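PDB 3LOP: substrate binding periplasmic protein from Ralstonia solanacearum, which probably binds leucine or a related amino acid in the periplasm, in a cleft between two lobes, as the substrate-binding component of a transport system. Local coordinates for residues V8-L12 and N64-A69; V197-G203 and A223-L228; L202-A206 and S229-P233. All coordinates share one frame; numbering follows the deposited sequence.

The three contacts sample both lobes of a periplasmic binding protein and the cleft where leucine sits. Contact 1 packs a helix on the five-stranded parallel sheet of one lobe; contact 2 pairs two strands of the four-stranded parallel sheet of the other, and the two centres lie about 35 Å apart on opposite sides of the chain's centre. Contact 3 continues from contact 2: both use strand 199-203 and share L202 and G203, and their centres are about 11 Å apart. It holds T205 and S230 of the leucine pocket. Contact 2 comes within about 6 Å of the ligand through the side chain of L228, whereas in contact 1 the side chain of Q10 is about 12 Å away.

Contact 1: residues V8-L12 and N64-A69; sequences VIQSL and NVRDMA
I9 and S11 of strand 8-12 pack against N64, V65 and M68 of helix 64-69 in a buried helix-on-sheet contact, within the lobe built on the five-stranded parallel sheet of this periplasmic binding protein. The two segments run nearly antiparallel, at 161°, with axes 8.7 Å apart at closest approach. Alternation along the strand turns I9 and S11 to the helix and Q10 away from it. M68, a selenomethionine, meets I9 side by side, the two chains sliding past each other in opposite directions: I9 CD1 lies 3.7 Å from M68 CB, while the selenium of M68, further on toward Q10, comes within 4.0 Å of I9 CB. I9 CG1 stands between the backbone N and the carbonyl carbon (chi1 60°), which carries CD1 out toward the helix. A bend at chi3 of M68 brings its methyl CE to 3.6 Å from the carbonyl oxygen of Q10. Further along, S11 makes the polar part of the interface. N64 ND2 donates to S11 OG at 3.2 Å, with the hydroxyl close to the amide plane, and the methyl V65 CG2 touches S11 CB at 4.0 Å. Both polar groups have further partners: S11 OG bonds to D54, N64 ND2 reaches the carbonyl of D53, and N64 OD1 takes a bond from Q60, which pins the amide at both ends. Strand 8-12 lies between strands 47-53 and 74-78 in the sheet; helix 19-38 meets Q10 and L12 on the face turned away from helix 58-71, and R52 of strand 47-53 borders M68.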
loop_
_atom_site.group_PDB
_atom_site.type_symbol
_atom_site.label_atom_id
_atom_site.label_comp_id
_atom_site.label_asym_id
_atom_site.label_seq_id
_atom_site.Cartn_x
_atom_site.Cartn_y
_atom_site.Cartn_z
ATOM N N VAL A 8 -13.009 -9.492 -11.820
ATOM C CA VAL A 8 -11.800 -8.787 -11.414
ATOM C C VAL A 8 -11.068 -9.764 -10.498
ATOM O O VAL A 8 -11.702 -10.476 -9.717
ATOM C CB VAL A 8 -12.141 -7.498 -10.630
ATOM C CG1 VAL A 8 -10.863 -6.828 -10.139
ATOM C CG2 VAL A 8 -12.927 -6.544 -11.518
ATOM N N ILE A 9 -9.745 -9.818 -10.595
ATOM C CA ILE A 9 -8.991 -10.744 -9.751
ATOM C C ILE A 9 -7.989 -10.073 -8.819
ATOM O O ILE A 9 -7.591 -8.928 -9.021
ATOM C CB ILE A 9 -8.234 -11.794 -10.599
ATOM C CG1 ILE A 9 -7.248 -11.107 -11.544
ATOM C CG2 ILE A 9 -9.229 -12.643 -11.387
ATOM C CD1 ILE A 9 -6.322 -12.079 -12.260
ATOM N N GLN A 10 -7.601 -10.812 -7.786
ATOM C CA GLN A 10 -6.630 -10.350 -6.804
ATOM C C GLN A 10 -5.769 -11.521 -6.361
ATOM O O GLN A 10 -6.274 -12.620 -6.143
ATOM C CB GLN A 10 -7.306 -9.805 -5.541
ATOM C CG GLN A 10 -7.890 -8.413 -5.608
ATOM C CD GLN A 10 -8.324 -7.940 -4.232
ATOM O OE1 GLN A 10 -9.015 -8.659 -3.512
ATOM N NE2 GLN A 10 -7.917 -6.733 -3.858
ATOM N N SER A 11 -4.467 -11.284 -6.245
ATOM C CA SER A 11 -3.552 -12.292 -5.730
ATOM C C SER A 11 -2.880 -11.533 -4.606
ATOM O O SER A 11 -2.288 -10.483 -4.834
ATOM C CB SER A 11 -2.500 -12.716 -6.758
ATOM O OG SER A 11 -1.641 -13.702 -6.189
ATOM N N LEU A 12 -3.004 -12.037 -3.387
ATOM C CA LEU A 12 -2.395 -11.364 -2.258
ATOM C C LEU A 12 -2.243 -12.314 -1.082
ATOM O O LEU A 12 -2.759 -13.435 -1.102
ATOM C CB LEU A 12 -3.214 -10.120 -1.874
ATOM C CG LEU A 12 -4.721 -10.125 -2.134
ATOM C CD1 LEU A 12 -5.381 -11.201 -1.289
ATOM C CD2 LEU A 12 -5.311 -8.755 -1.821
ATOM N N ASN A 64 -0.561 -17.617 -9.594
ATOM C CA ASN A 64 -1.937 -17.210 -9.332
ATOM C C ASN A 64 -2.493 -16.314 -10.429
ATOM O O ASN A 64 -3.572 -16.569 -10.964
ATOM C CB ASN A 64 -2.034 -16.458 -8.004
ATOM C CG ASN A 64 -2.033 -17.377 -6.803
ATOM O OD1 ASN A 64 -1.960 -18.601 -6.929
ATOM N ND2 ASN A 64 -2.119 -16.784 -5.623
ATOM N N VAL A 65 -1.756 -15.261 -10.768
ATOM C CA VAL A 65 -2.227 -14.336 -11.787
ATOM C C VAL A 65 -2.389 -14.999 -13.150
ATOM O O VAL A 65 -3.398 -14.800 -13.817
ATOM C CB VAL A 65 -1.298 -13.111 -11.898
ATOM C CG1 VAL A 65 -1.761 -12.203 -13.038
ATOM C CG2 VAL A 65 -1.324 -12.336 -10.581
ATOM N N ARG A 66 -1.408 -15.797 -13.558
ATOM C CA ARG A 66 -1.501 -16.476 -14.846
ATOM C C ARG A 66 -2.711 -17.414 -14.862
ATOM O O ARG A 66 -3.490 -17.410 -15.816
ATOM C CB ARG A 66 -0.224 -17.269 -15.134
ATOM C CG ARG A 66 -0.302 -18.092 -16.410
ATOM C CD ARG A 66 1.054 -18.636 -16.826
ATOM N NE ARG A 66 1.896 -17.601 -17.420
ATOM C CZ ARG A 66 3.085 -17.239 -16.949
ATOM N NH1 ARG A 66 3.580 -17.829 -15.869
ATOM N NH2 ARG A 66 3.781 -16.293 -17.563
ATOM N N ASP A 67 -2.867 -18.210 -13.808
ATOM C CA ASP A 67 -3.996 -19.133 -13.724
ATOM C C ASP A 67 -5.338 -18.406 -13.740
ATOM O O ASP A 67 -6.235 -18.763 -14.509
ATOM C CB ASP A 67 -3.920 -19.982 -12.445
ATOM C CG ASP A 67 -2.762 -20.953 -12.442
ATOM O OD1 ASP A 67 -2.319 -21.378 -13.529
ATOM O OD2 ASP A 67 -2.291 -21.312 -11.333
HETATM N N MSE A 68 -5.491 -17.390 -12.897
HETATM C CA MSE A 68 -6.747 -16.656 -12.843
HETATM C C MSE A 68 -7.053 -15.879 -14.129
HETATM O O MSE A 68 -8.213 -15.743 -14.520
HETATM C CB MSE A 68 -6.779 -15.712 -11.616
HETATM C CG MSE A 68 -7.437 -16.347 -10.349
HETATM SE SE MSE A 68 -7.538 -15.237 -8.767
HETATM C CE MSE A 68 -5.765 -15.044 -8.775
ATOM N N ALA A 69 -6.017 -15.383 -14.797
ATOM C CA ALA A 69 -6.221 -14.628 -16.030
ATOM C C ALA A 69 -6.801 -15.508 -17.129
ATOM O O ALA A 69 -7.482 -15.027 -18.033
ATOM C CB ALA A 69 -4.906 -14.020 -16.499
#

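Contact 2: residues V197-G203 and A223-L228; sequences VQAIFLG and AQLLGL
F201 and L226 cross at about a right angle on one face of a parallel strand pair, the two strands of a beta-alpha-beta unit whose connection is helix 206-218. The ring of F201, its CG anti to the backbone N (chi1 -176°), lies along the neighbouring strand and is met chiefly at its rim. L226 CD1 comes to 3.7 Å from F201 CD2, and L228 CD2 reaches F201 CZ at 3.5 Å in the ring plane, while G227 CA sits over one face, offset toward the rim. On the sheet face shared with F201 and L226, A199 CB touches L226 CD2, and M132 of helix 125-138 covers both F201 and L226. The other face carries I200, L202 and L225. There I200 CB meets L225 CD2 at 4.0 Å, and I200 CG1 rests on A223 CB just before the strand; helix 206-218 packs over these through V213 and Y216. Main-chain bonds alternate between the strands from Q224 N to Q198 O as far as a weak one from L228 N to L202 O, and strand 224-227 forms an edge of the four-stranded sheet. I200 N points almost straight down the carbonyl of Q224, at 2.9 Å from its O and with a C=O...N angle of 172°.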
loop_
_atom_site.group_PDB
_atom_site.type_symbol
_atom_site.label_atom_id
_atom_site.label_comp_id
_atom_site.label_asym_id
_atom_site.label_seq_id
_atom_site.Cartn_x
_atom_site.Cartn_y
_atom_site.Cartn_z
ATOM N N VAL A 197 21.559 6.652 17.002
ATOM C CA VAL A 197 20.647 7.322 16.085
ATOM C C VAL A 197 19.529 8.125 16.742
ATOM O O VAL A 197 19.036 7.773 17.813
ATOM C CB VAL A 197 20.022 6.300 15.109
ATOM C CG1 VAL A 197 21.110 5.704 14.227
ATOM C CG2 VAL A 197 19.314 5.196 15.883
ATOM N N GLN A 198 19.135 9.207 16.079
ATOM C CA GLN A 198 18.076 10.083 16.574
ATOM C C GLN A 198 16.729 9.684 15.997
ATOM O O GLN A 198 15.682 10.008 16.553
ATOM C CB GLN A 198 18.375 11.533 16.191
ATOM C CG GLN A 198 19.645 12.078 16.817
ATOM C CD GLN A 198 20.204 13.258 16.057
ATOM O OE1 GLN A 198 20.341 13.215 14.833
ATOM N NE2 GLN A 198 20.545 14.321 16.778
ATOM N N ALA A 199 16.765 8.980 14.872
ATOM C CA ALA A 199 15.548 8.538 14.211
ATOM C C ALA A 199 15.830 7.246 13.460
ATOM O O ALA A 199 16.948 7.013 13.001
ATOM C CB ALA A 199 15.059 9.616 13.235
ATOM N N ILE A 200 14.814 6.398 13.358
ATOM C CA ILE A 200 14.940 5.140 12.637
ATOM C C ILE A 200 13.782 5.041 11.661
ATOM O O ILE A 200 12.616 5.132 12.052
ATOM C CB ILE A 200 14.905 3.927 13.584
ATOM C CG1 ILE A 200 16.162 3.917 14.458
ATOM C CG2 ILE A 200 14.815 2.641 12.770
ATOM C CD1 ILE A 200 16.146 2.855 15.547
ATOM N N PHE A 201 14.121 4.863 10.389
ATOM C CA PHE A 201 13.136 4.751 9.328
ATOM C C PHE A 201 12.869 3.275 9.058
ATOM O O PHE A 201 13.801 2.481 8.920
ATOM C CB PHE A 201 13.660 5.440 8.069
ATOM C CG PHE A 201 12.679 5.458 6.935
ATOM C CD1 PHE A 201 12.590 4.385 6.056
ATOM C CD2 PHE A 201 11.833 6.547 6.758
ATOM C CE1 PHE A 201 11.667 4.395 5.013
ATOM C CE2 PHE A 201 10.908 6.567 5.719
ATOM C CZ PHE A 201 10.826 5.488 4.845
ATOM N N LEU A 202 11.593 2.909 8.995
ATOM C CA LEU A 202 11.218 1.521 8.767
ATOM C C LEU A 202 10.812 1.217 7.327
ATOM O O LEU A 202 9.701 1.535 6.902
ATOM C CB LEU A 202 10.073 1.128 9.707
ATOM C CG LEU A 202 10.239 1.482 11.189
ATOM C CD1 LEU A 202 8.979 1.078 11.943
ATOM C CD2 LEU A 202 11.468 0.784 11.769
ATOM N N GLY A 203 11.732 0.612 6.582
ATOM C CA GLY A 203 11.451 0.224 5.209
ATOM C C GLY A 203 11.091 -1.240 5.313
ATOM O O GLY A 203 11.830 -2.118 4.859
ATOM N N ALA A 223 14.893 6.454 19.783
ATOM C CA ALA A 223 14.825 7.149 18.501
ATOM C C ALA A 223 13.403 7.440 18.032
ATOM O O ALA A 223 12.468 6.707 18.348
ATOM C CB ALA A 223 15.559 6.338 17.433
ATOM N N GLN A 224 13.251 8.535 17.291
ATOM C CA GLN A 224 11.961 8.898 16.712
ATOM C C GLN A 224 11.730 7.836 15.642
ATOM O O GLN A 224 12.644 7.501 14.893
ATOM C CB GLN A 224 12.052 10.280 16.059
ATOM C CG GLN A 224 10.904 10.620 15.114
ATOM C CD GLN A 224 9.578 10.746 15.832
ATOM O OE1 GLN A 224 9.466 11.481 16.814
ATOM N NE2 GLN A 224 8.562 10.035 15.345
ATOM N N LEU A 225 10.516 7.303 15.569
ATOM C CA LEU A 225 10.219 6.272 14.589
ATOM C C LEU A 225 9.338 6.786 13.462
ATOM O O LEU A 225 8.442 7.603 13.676
ATOM C CB LEU A 225 9.542 5.083 15.278
ATOM C CG LEU A 225 10.363 4.439 16.402
ATOM C CD1 LEU A 225 9.487 3.485 17.202
ATOM C CD2 LEU A 225 11.571 3.717 15.816
ATOM N N LEU A 226 9.612 6.306 12.254
ATOM C CA LEU A 226 8.839 6.680 11.078
ATOM C C LEU A 226 8.969 5.551 10.065
ATOM O O LEU A 226 9.890 4.743 10.154
ATOM C CB LEU A 226 9.345 7.999 10.478
ATOM C CG LEU A 226 10.798 8.107 10.010
ATOM C CD1 LEU A 226 10.921 9.278 9.045
ATOM C CD2 LEU A 226 11.728 8.288 11.201
ATOM N N GLY A 227 8.052 5.488 9.107
ATOM C CA GLY A 227 8.120 4.420 8.128
ATOM C C GLY A 227 7.213 4.599 6.931
ATOM O O GLY A 227 6.409 5.530 6.875
ATOM N N LEU A 228 7.354 3.689 5.972
ATOM C CA LEU A 228 6.574 3.710 4.738
ATOM C C LEU A 228 5.103 3.347 4.933
ATOM O O LEU A 228 4.726 2.747 5.940
ATOM C CB LEU A 228 7.191 2.746 3.723
ATOM C CG LEU A 228 8.587 3.099 3.203
ATOM C CD1 LEU A 228 9.114 1.960 2.337
ATOM C CD2 LEU A 228 8.529 4.396 2.416
#

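Contact 3: residues L202-A206 and S229-P233; sequences LGATA and SSIDP. With LEU (leucine), chain B.
L202 meets I231 where strand 199-203, in the four-stranded parallel sheet of one lobe of this periplasmic binding protein, ends and the chain enters the leucine pocket. Its CB is 3.7 Å from I231 CD1, the methyl lying also near the carbonyl oxygen of L202. G203 is the centre of an inverse gamma turn, closed by a weak bond from A204 N to L202 O, which swings the chain off the sheet. A204 then offers its carbonyl to the loop: S230 OG donates to A204 O at 2.7 Å, tilted 27° from the carbonyl plane, and I231 CG1 packs on the same oxygen at 3.3 Å. The S230 hydroxyl stands between its backbone N and carbonyl carbon (chi1 50°), which aims it at A204, while S230 CB faces the ligand, 3.8 Å from leucine CB. T205, at the N-cap position of helix 206-218, turns away from the loop, and T205 CG2 lies 3.6 Å from leucine O; its backbone N is bonded to the hydroxyl of Y178. The ligand's hydrogen bonds include those to Q18, A106 and R285. A206 begins the helix and joins loop and ligand through one water, which accepts from A206 N at 2.9 Å and lies 2.8 Å from S230 O and 2.6 Å from leucine O.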
loop_
_atom_site.group_PDB
_atom_site.type_symbol
_atom_site.label_atom_id
_atom_site.label_comp_id
_atom_site.label_asym_id
_atom_site.label_seq_id
_atom_site.Cartn_x
_atom_site.Cartn_y
_atom_site.Cartn_z
ATOM N N LEU A 202 11.593 2.909 8.995
ATOM C CA LEU A 202 11.218 1.521 8.767
ATOM C C LEU A 202 10.812 1.217 7.327
ATOM O O LEU A 202 9.701 1.535 6.902
ATOM C CB LEU A 202 10.073 1.128 9.707
ATOM C CG LEU A 202 10.239 1.482 11.189
ATOM C CD1 LEU A 202 8.979 1.078 11.943
ATOM C CD2 LEU A 202 11.468 0.784 11.769
ATOM N N GLY A 203 11.732 0.612 6.582
ATOM C CA GLY A 203 11.451 0.224 5.209
ATOM C C GLY A 203 11.091 -1.240 5.313
ATOM O O GLY A 203 11.830 -2.118 4.859
ATOM N N ALA A 204 9.941 -1.496 5.926
ATOM C CA ALA A 204 9.486 -2.852 6.175
ATOM C C ALA A 204 7.986 -3.031 6.033
ATOM O O ALA A 204 7.247 -2.082 5.769
ATOM C CB ALA A 204 9.905 -3.256 7.577
ATOM N N THR A 205 7.551 -4.274 6.212
ATOM C CA THR A 205 6.141 -4.613 6.146
ATOM C C THR A 205 5.568 -4.562 7.560
ATOM O O THR A 205 6.305 -4.427 8.536
ATOM C CB THR A 205 5.937 -6.005 5.527
ATOM O OG1 THR A 205 6.755 -6.960 6.215
ATOM C CG2 THR A 205 6.324 -5.983 4.050
ATOM N N ALA A 206 4.248 -4.674 7.660
ATOM C CA ALA A 206 3.545 -4.581 8.933
ATOM C C ALA A 206 4.056 -5.389 10.123
ATOM O O ALA A 206 4.378 -4.811 11.165
ATOM C CB ALA A 206 2.064 -4.879 8.710
ATOM N N SER A 229 4.285 3.701 3.943
ATOM C CA SER A 229 2.849 3.426 3.975
ATOM C C SER A 229 2.538 1.934 3.891
ATOM O O SER A 229 1.375 1.527 3.879
ATOM C CB SER A 229 2.142 4.172 2.842
ATOM O OG SER A 229 2.607 3.738 1.579
ATOM N N SER A 230 3.587 1.123 3.815
ATOM C CA SER A 230 3.430 -0.323 3.787
ATOM C C SER A 230 3.111 -0.762 5.217
ATOM O O SER A 230 2.747 -1.911 5.465
ATOM C CB SER A 230 4.729 -0.980 3.313
ATOM O OG SER A 230 5.844 -0.485 4.038
ATOM N N ILE A 231 3.257 0.174 6.151
ATOM C CA ILE A 231 2.995 -0.077 7.564
ATOM C C ILE A 231 1.752 0.684 8.030
ATOM O O ILE A 231 1.799 1.890 8.256
ATOM C CB ILE A 231 4.192 0.371 8.418
ATOM C CG1 ILE A 231 5.453 -0.364 7.957
ATOM C CG2 ILE A 231 3.911 0.102 9.893
ATOM C CD1 ILE A 231 6.744 0.239 8.472
ATOM N N ASP A 232 0.640 -0.029 8.167
ATOM C CA ASP A 232 -0.612 0.576 8.611
ATOM C C ASP A 232 -0.440 0.980 10.079
ATOM O O ASP A 232 -0.223 0.127 10.939
ATOM C CB ASP A 232 -1.740 -0.450 8.472
ATOM C CG ASP A 232 -3.110 0.150 8.702
ATOM O OD1 ASP A 232 -3.273 0.904 9.683
ATOM O OD2 ASP A 232 -4.025 -0.147 7.904
ATOM N N PRO A 233 -0.533 2.286 10.386
ATOM C CA PRO A 233 -0.369 2.721 11.779
ATOM C C PRO A 233 -1.392 2.127 12.742
ATOM O O PRO A 233 -1.133 2.015 13.942
ATOM C CB PRO A 233 -0.463 4.243 11.680
ATOM C CG PRO A 233 -1.372 4.445 10.511
ATOM C CD PRO A 233 -0.867 3.427 9.516
HETATM N N LEU B . 3.337 -4.155 -0.761
HETATM C CA LEU B . 3.981 -4.441 0.551
HETATM C C LEU B . 3.052 -4.052 1.684
HETATM O O LEU B . 3.252 -4.578 2.796
HETATM C CB LEU B . 5.274 -3.652 0.658
HETATM C CG LEU B . 6.026 -3.881 -0.648
HETATM C CD1 LEU B . 6.684 -2.650 -1.089
HETATM C CD2 LEU B . 6.999 -4.979 -0.485
HETATM O OXT LEU B . 2.143 -3.225 1.441
HETATM O O HOH W 1 2.517 -4.688 5.323
#